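Side-chain contacts in naphthalene dioxygenase large subunit (Rhodococcus sp., PDB 2B1X), which is the large subunit of a Rieske-type non-heme iron oxygenase and carries a [2Fe-2S] cluster and a mononuclear iron: residues Ile28-Pro31 / Glu32-Asp35; Ile55-Arg58 / Gly59-Val62; Gln284-Ile287 / Phe288-Thr291. All blocks are in the same frame, centred on the assembly; numbering follows the deposited sequence.

Contact 1: Ile28-Pro31 / Glu32-Asp35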
loop_
_atom_site.group_PDB
_atom_site.type_symbol
_atom_site.label_atom_id
_atom_site.label_comp_id
_atom_site.label_asym_id
_atom_site.label_seq_id
_atom_site.Cartn_x
_atom_site.Cartn_y
_atom_site.Cartn_z
ATOM N N ILE A 28 -18.477 1.331 13.700
ATOM C CA ILE A 28 -17.357 0.409 13.621
ATOM C C ILE A 28 -16.230 0.810 12.653
ATOM O O ILE A 28 -15.047 0.829 13.027
ATOM C CB ILE A 28 -17.854 -1.045 13.332
ATOM C CG1 ILE A 28 -18.656 -1.579 14.528
ATOM C CG2 ILE A 28 -16.683 -1.968 13.054
ATOM C CD1 ILE A 28 -19.475 -2.802 14.207
ATOM N N ASN A 29 -16.597 1.094 11.414
ATOM C CA ASN A 29 -15.615 1.365 10.372
ATOM C C ASN A 29 -16.082 2.559 9.527
ATOM O O ASN A 29 -16.791 2.381 8.538
ATOM C CB ASN A 29 -15.447 0.114 9.504
ATOM C CG ASN A 29 -14.433 0.295 8.406
ATOM O OD1 ASN A 29 -13.774 1.350 8.312
ATOM N ND2 ASN A 29 -14.322 -0.702 7.530
ATOM N N ASP A 30 -15.708 3.760 9.938
ATOM C CA ASP A 30 -16.104 4.985 9.234
ATOM C C ASP A 30 -15.046 6.087 9.381
ATOM O O ASP A 30 -14.667 6.396 10.496
ATOM C CB ASP A 30 -17.447 5.455 9.792
ATOM C CG ASP A 30 -18.002 6.617 9.022
ATOM O OD1 ASP A 30 -17.820 7.766 9.478
ATOM O OD2 ASP A 30 -18.586 6.483 7.935
ATOM N N PRO A 31 -14.598 6.714 8.275
ATOM C CA PRO A 31 -13.536 7.730 8.354
ATOM C C PRO A 31 -13.913 8.922 9.266
ATOM O O PRO A 31 -13.063 9.380 10.018
ATOM C CB PRO A 31 -13.358 8.200 6.905
ATOM C CG PRO A 31 -13.976 7.163 6.070
ATOM C CD PRO A 31 -15.069 6.520 6.893
ATOM N N GLU A 32 -15.166 9.371 9.238
ATOM C CA GLU A 32 -15.576 10.530 10.049
ATOM C C GLU A 32 -15.631 10.124 11.527
ATOM O O GLU A 32 -15.196 10.873 12.401
ATOM C CB GLU A 32 -16.923 11.136 9.618
ATOM C CG GLU A 32 -17.159 12.520 10.248
ATOM C CD GLU A 32 -18.609 13.024 10.239
ATOM O OE1 GLU A 32 -19.492 12.360 9.647
ATOM O OE2 GLU A 32 -18.849 14.119 10.828
ATOM N N VAL A 33 -16.125 8.918 11.786
ATOM C CA VAL A 33 -16.183 8.418 13.145
ATOM C C VAL A 33 -14.749 8.389 13.657
ATOM O O VAL A 33 -14.459 8.905 14.742
ATOM C CB VAL A 33 -16.844 7.034 13.207
ATOM C CG1 VAL A 33 -16.609 6.389 14.559
ATOM C CG2 VAL A 33 -18.373 7.140 12.952
ATOM N N HIS A 34 -13.840 7.786 12.891
ATOM C CA HIS A 34 -12.450 7.719 13.340
ATOM C C HIS A 34 -11.864 9.102 13.646
ATOM O O HIS A 34 -11.231 9.293 14.678
ATOM C CB HIS A 34 -11.546 6.975 12.330
ATOM C CG HIS A 34 -10.236 6.572 12.914
ATOM N ND1 HIS A 34 -10.100 5.478 13.751
ATOM C CD2 HIS A 34 -9.002 7.130 12.816
ATOM C CE1 HIS A 34 -8.837 5.376 14.131
ATOM N NE2 HIS A 34 -8.151 6.369 13.591
ATOM N N ASP A 35 -12.115 10.081 12.765
ATOM C CA ASP A 35 -11.511 11.403 12.938
ATOM C C ASP A 35 -12.056 12.133 14.162
ATOM O O ASP A 35 -11.290 12.738 14.917
ATOM C CB ASP A 35 -11.717 12.288 11.698
ATOM C CG ASP A 35 -10.822 11.897 10.541
ATOM O OD1 ASP A 35 -9.737 11.307 10.781
ATOM O OD2 ASP A 35 -11.114 12.203 9.340
HETATM O O HOH W 1 -10.396 8.475 9.167
#
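Asp30 and His34 join the loop to the first turn of helix 31-40 through a backbone bond, His34 N to Asp30 O at 2.9 Å, which is nearly straight at 172°; one residue on, Asp35 N reaches Pro31 O. Asp30 is the N-cap of this helix, with Pro31 following as its first residue, and its carboxylate takes up N-H groups that the start of a helix leaves without a preceding carbonyl. The side chain is set for this by its first torsion: CG lies anti to the backbone N (chi1 -174°), beside the carbonyl carbon, and OD1 is carried over the N-H groups of the first turn. There it accepts from Val33 N at 3.1 Å on its anti lone pair, the one facing away from OD2, and more weakly from Glu32 N, where the N-H...O angle is only 124°. The other oxygen, OD2, forms a salt bridge with Lys389, so the capping carboxylate also ties the helix start to a distant part of the chain. Its negative charge would be expected to interact favourably with the helix dipole. Val33 crosses the Asp30 side chain at about a right angle, its CG2 branch packed against Asp30 CB at 3.7 Å. Glu32 instead extends away from the cap, and its OE1 is hydrogen-bonded to Ser3 OG. Beyond the cap, a water donates to Pro31 O at 2.9 Å and weakly to Asp35 OD1, the oxygen that is also salt-bridged to Arg38 NH1.

Contact 2: Ile55-Arg58 / Gly59-Val62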
loop_
_atom_site.group_PDB
_atom_site.type_symbol
_atom_site.label_atom_id
_atom_site.label_comp_id
_atom_site.label_asym_id
_atom_site.label_seq_id
_atom_site.Cartn_x
_atom_site.Cartn_y
_atom_site.Cartn_z
ATOM N N ILE A 55 10.538 0.225 32.866
ATOM C CA ILE A 55 11.531 1.282 32.997
ATOM C C ILE A 55 12.008 1.351 34.446
ATOM O O ILE A 55 11.817 2.357 35.139
ATOM C CB ILE A 55 10.950 2.616 32.488
ATOM C CG1 ILE A 55 9.586 2.908 33.136
ATOM C CG2 ILE A 55 10.777 2.517 30.957
ATOM C CD1 ILE A 55 9.056 4.323 32.956
ATOM N N PRO A 56 12.610 0.269 34.925
ATOM C CA PRO A 56 12.944 0.160 36.357
ATOM C C PRO A 56 14.144 0.993 36.795
ATOM O O PRO A 56 14.184 1.391 37.957
ATOM C CB PRO A 56 13.244 -1.332 36.548
ATOM C CG PRO A 56 13.685 -1.833 35.223
ATOM C CD PRO A 56 13.007 -0.933 34.159
ATOM N N GLU A 57 15.091 1.249 35.893
ATOM C CA GLU A 57 16.325 1.958 36.229
ATOM C C GLU A 57 16.290 3.391 35.722
ATOM O O GLU A 57 15.624 3.699 34.720
ATOM C CB GLU A 57 17.527 1.287 35.565
ATOM C CG GLU A 57 17.766 -0.156 35.948
ATOM C CD GLU A 57 17.988 -0.320 37.428
ATOM O OE1 GLU A 57 18.880 0.388 37.977
ATOM O OE2 GLU A 57 17.269 -1.153 38.030
ATOM N N ARG A 58 17.033 4.264 36.394
ATOM C CA ARG A 58 17.159 5.638 35.968
ATOM C C ARG A 58 17.773 5.694 34.553
ATOM O O ARG A 58 18.782 5.049 34.264
ATOM C CB ARG A 58 17.977 6.431 36.991
ATOM C CG ARG A 58 17.263 6.504 38.355
ATOM C CD ARG A 58 17.839 7.537 39.294
ATOM N NE ARG A 58 17.120 7.548 40.558
ATOM C CZ ARG A 58 17.281 8.461 41.501
ATOM N NH1 ARG A 58 18.148 9.466 41.321
ATOM N NH2 ARG A 58 16.586 8.369 42.629
ATOM N N GLY A 59 17.129 6.434 33.661
ATOM C CA GLY A 59 17.552 6.468 32.268
ATOM C C GLY A 59 16.765 5.559 31.324
ATOM O O GLY A 59 16.786 5.766 30.085
ATOM N N ASP A 60 16.107 4.539 31.883
ATOM C CA ASP A 60 15.265 3.612 31.108
ATOM C C ASP A 60 14.108 4.378 30.433
ATOM O O ASP A 60 13.502 5.290 31.024
ATOM C CB ASP A 60 14.678 2.521 31.994
ATOM C CG ASP A 60 15.690 1.434 32.400
ATOM O OD1 ASP A 60 16.849 1.407 31.923
ATOM O OD2 ASP A 60 15.411 0.546 33.230
ATOM N N TYR A 61 13.811 4.004 29.195
ATOM C CA TYR A 61 12.673 4.583 28.500
ATOM C C TYR A 61 12.062 3.601 27.515
ATOM O O TYR A 61 12.755 2.705 27.021
ATOM C CB TYR A 61 13.110 5.857 27.750
ATOM C CG TYR A 61 14.019 5.582 26.583
ATOM C CD1 TYR A 61 13.489 5.287 25.313
ATOM C CD2 TYR A 61 15.409 5.640 26.733
ATOM C CE1 TYR A 61 14.332 5.023 24.222
ATOM C CE2 TYR A 61 16.264 5.420 25.662
ATOM C CZ TYR A 61 15.723 5.100 24.407
ATOM O OH TYR A 61 16.550 4.874 23.328
ATOM N N VAL A 62 10.779 3.814 27.205
ATOM C CA VAL A 62 10.099 3.130 26.113
ATOM C C VAL A 62 9.377 4.242 25.334
ATOM O O VAL A 62 9.093 5.297 25.894
ATOM C CB VAL A 62 9.088 2.045 26.597
ATOM C CG1 VAL A 62 9.816 0.850 27.261
ATOM C CG2 VAL A 62 8.033 2.609 27.569
#
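With CG turned beside its own backbone N (chi1 -75°) and OD1 nearly eclipsing CA (chi2 -6°), so that OD2 points on past CG toward Glu57, Asp60 reaches back to that residue, and OD2 accepts from Glu57 N at 2.8 Å. The N-H points well at the oxygen, yet it arrives from above the carboxylate plane, 56° out of it. Pro56 crosses the aspartate at about a right angle and brings its CD to 3.0 Å from the same OD2, while Glu57 CB lies alongside. Glu57 to Asp60 form a type II beta turn leading into strand 60-66 of the Rieske domain, closed by Asp60 N donating to Glu57 O at 3.0 Å. Gly59 occupies the third position with a positive phi, as is usual for a type II turn. The second carboxylate oxygen, Asp60 OD1, accepts from Asn102 ND2, whose amide also donates to Arg58 O, so one amide of strand 100-102 meets both residues. On the apolar side, Ile55 sets CB against Asp60 CB at 3.8 Å. Its CG2 branch lies over the backbone of the new strand, 3.7 Å from Tyr61 CA, and ends 4.2 Å from Val62 CG1.

Contact 3: Gln284-Ile287 / Phe288-Thr291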
loop_
_atom_site.group_PDB
_atom_site.type_symbol
_atom_site.label_atom_id
_atom_site.label_comp_id
_atom_site.label_asym_id
_atom_site.label_seq_id
_atom_site.Cartn_x
_atom_site.Cartn_y
_atom_site.Cartn_z
ATOM N N GLN A 284 -12.156 -8.416 48.708
ATOM C CA GLN A 284 -11.399 -8.676 47.470
ATOM C C GLN A 284 -10.930 -10.125 47.466
ATOM O O GLN A 284 -11.061 -10.821 46.450
ATOM C CB GLN A 284 -10.215 -7.710 47.328
ATOM C CG GLN A 284 -10.641 -6.284 47.022
ATOM C CD GLN A 284 -9.522 -5.293 47.101
ATOM O OE1 GLN A 284 -8.712 -5.347 48.026
ATOM N NE2 GLN A 284 -9.463 -4.369 46.137
ATOM N N VAL A 285 -10.411 -10.576 48.609
ATOM C CA VAL A 285 -9.886 -11.935 48.761
ATOM C C VAL A 285 -10.944 -12.999 48.430
ATOM O O VAL A 285 -10.667 -13.966 47.693
ATOM C CB VAL A 285 -9.311 -12.173 50.178
ATOM C CG1 VAL A 285 -8.970 -13.657 50.395
ATOM C CG2 VAL A 285 -8.079 -11.294 50.451
ATOM N N GLU A 286 -12.154 -12.831 48.986
ATOM C CA GLU A 286 -13.231 -13.782 48.735
ATOM C C GLU A 286 -13.785 -13.751 47.300
ATOM O O GLU A 286 -14.211 -14.780 46.779
ATOM C CB GLU A 286 -14.354 -13.649 49.788
ATOM C CG GLU A 286 -13.952 -14.084 51.201
ATOM C CD GLU A 286 -13.156 -15.388 51.233
ATOM O OE1 GLU A 286 -13.637 -16.408 50.669
ATOM O OE2 GLU A 286 -12.049 -15.389 51.817
ATOM N N ILE A 287 -13.786 -12.589 46.657
ATOM C CA ILE A 287 -14.127 -12.542 45.229
ATOM C C ILE A 287 -13.072 -13.283 44.395
ATOM O O ILE A 287 -13.418 -14.026 43.467
ATOM C CB ILE A 287 -14.350 -11.077 44.749
ATOM C CG1 ILE A 287 -15.694 -10.555 45.277
ATOM C CG2 ILE A 287 -14.210 -10.953 43.235
ATOM C CD1 ILE A 287 -15.882 -9.034 45.176
ATOM N N PHE A 288 -11.789 -13.115 44.742
ATOM C CA PHE A 288 -10.720 -13.762 43.966
ATOM C C PHE A 288 -10.625 -15.264 44.213
ATOM O O PHE A 288 -10.219 -16.023 43.328
ATOM C CB PHE A 288 -9.361 -13.110 44.234
ATOM C CG PHE A 288 -8.255 -13.601 43.326
ATOM C CD1 PHE A 288 -8.423 -13.614 41.933
ATOM C CD2 PHE A 288 -7.036 -14.007 43.855
ATOM C CE1 PHE A 288 -7.392 -14.044 41.072
ATOM C CE2 PHE A 288 -5.994 -14.438 43.006
ATOM C CZ PHE A 288 -6.180 -14.461 41.610
ATOM N N ARG A 289 -10.998 -15.702 45.414
ATOM C CA ARG A 289 -10.721 -17.074 45.836
ATOM C C ARG A 289 -11.106 -18.194 44.825
ATOM O O ARG A 289 -10.300 -19.115 44.588
ATOM C CB ARG A 289 -11.348 -17.353 47.195
ATOM C CG ARG A 289 -10.914 -18.666 47.812
ATOM C CD ARG A 289 -11.639 -19.016 49.123
ATOM N NE ARG A 289 -11.327 -18.044 50.174
ATOM C CZ ARG A 289 -10.260 -18.105 50.967
ATOM N NH1 ARG A 289 -9.389 -19.095 50.839
ATOM N NH2 ARG A 289 -10.062 -17.168 51.885
ATOM N N PRO A 290 -12.323 -18.153 44.282
ATOM C CA PRO A 290 -12.776 -19.176 43.333
ATOM C C PRO A 290 -12.621 -18.778 41.840
ATOM O O PRO A 290 -13.222 -19.395 40.986
ATOM C CB PRO A 290 -14.257 -19.298 43.679
ATOM C CG PRO A 290 -14.653 -17.918 44.114
ATOM C CD PRO A 290 -13.399 -17.174 44.538
ATOM N N THR A 291 -11.813 -17.773 41.531
ATOM C CA THR A 291 -11.688 -17.301 40.139
ATOM C C THR A 291 -10.961 -18.287 39.230
ATOM O O THR A 291 -9.970 -18.904 39.643
ATOM C CB THR A 291 -10.942 -15.966 40.139
ATOM O OG1 THR A 291 -11.804 -14.964 40.700
ATOM C CG2 THR A 291 -10.645 -15.471 38.699
#
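Glu286 OE2 receives Arg289 NH2 at 2.7 Å, the shorter arm of a two-pronged salt bridge whose other arm runs from Arg289 NE to Glu286 OE1 at 2.9 Å. The grip is side-on, one nitrogen to each oxygen, and the carboxylate lies only 20° from coplanar with the guanidinium. OE2 uses its syn lone pair, and the bond is nearly straight (N-H...O 164°); OE1 is met on its syn side as well, somewhat out of the carboxylate plane. Bends in both chains allow this fit over a spacing of three residues, at chi2 in Glu286 and at chi3 (-64°) in Arg289. A further salt bridge, from Arg289 NH1 to Glu264 OE1, makes the guanidinium a link between two acidic side chains. The pair spans the C-terminal end of helix 282-288 in the catalytic domain, where Phe288 N still donates to Gln284 O at 3.0 Å but the next bond, Arg289 N to Val285 O, is weak. A type I beta turn from Phe288 to Thr291 then takes the chain out of the helix. Pro290, with no N-H to continue the helical pattern, instead sets its CD 3.3 Å from Ile287 O and 3.4 Å from Glu286 O.

In the fold
From the N terminus, contact 1 comes first, at the junction between the loop after strand 22-24 and helix 31-40. Contact 2 follows at the entry to strand 60-66, closing a tight turn within the Rieske domain, and contact 3 lies at the exit of helix 282-288. All three are local and in series, so none nests within or crosses another. Nor do they touch: the nearest atoms of contacts 1 and 2 are about 21 Å apart, and contacts 1 and 3 sit on opposite sides of the chain's centre. Contact 1 ties helix 31-40 to Lys389, contact 2 joins its turn to strand 100-102, and contact 3 leads into strand 293-298 of the eight-stranded sheet.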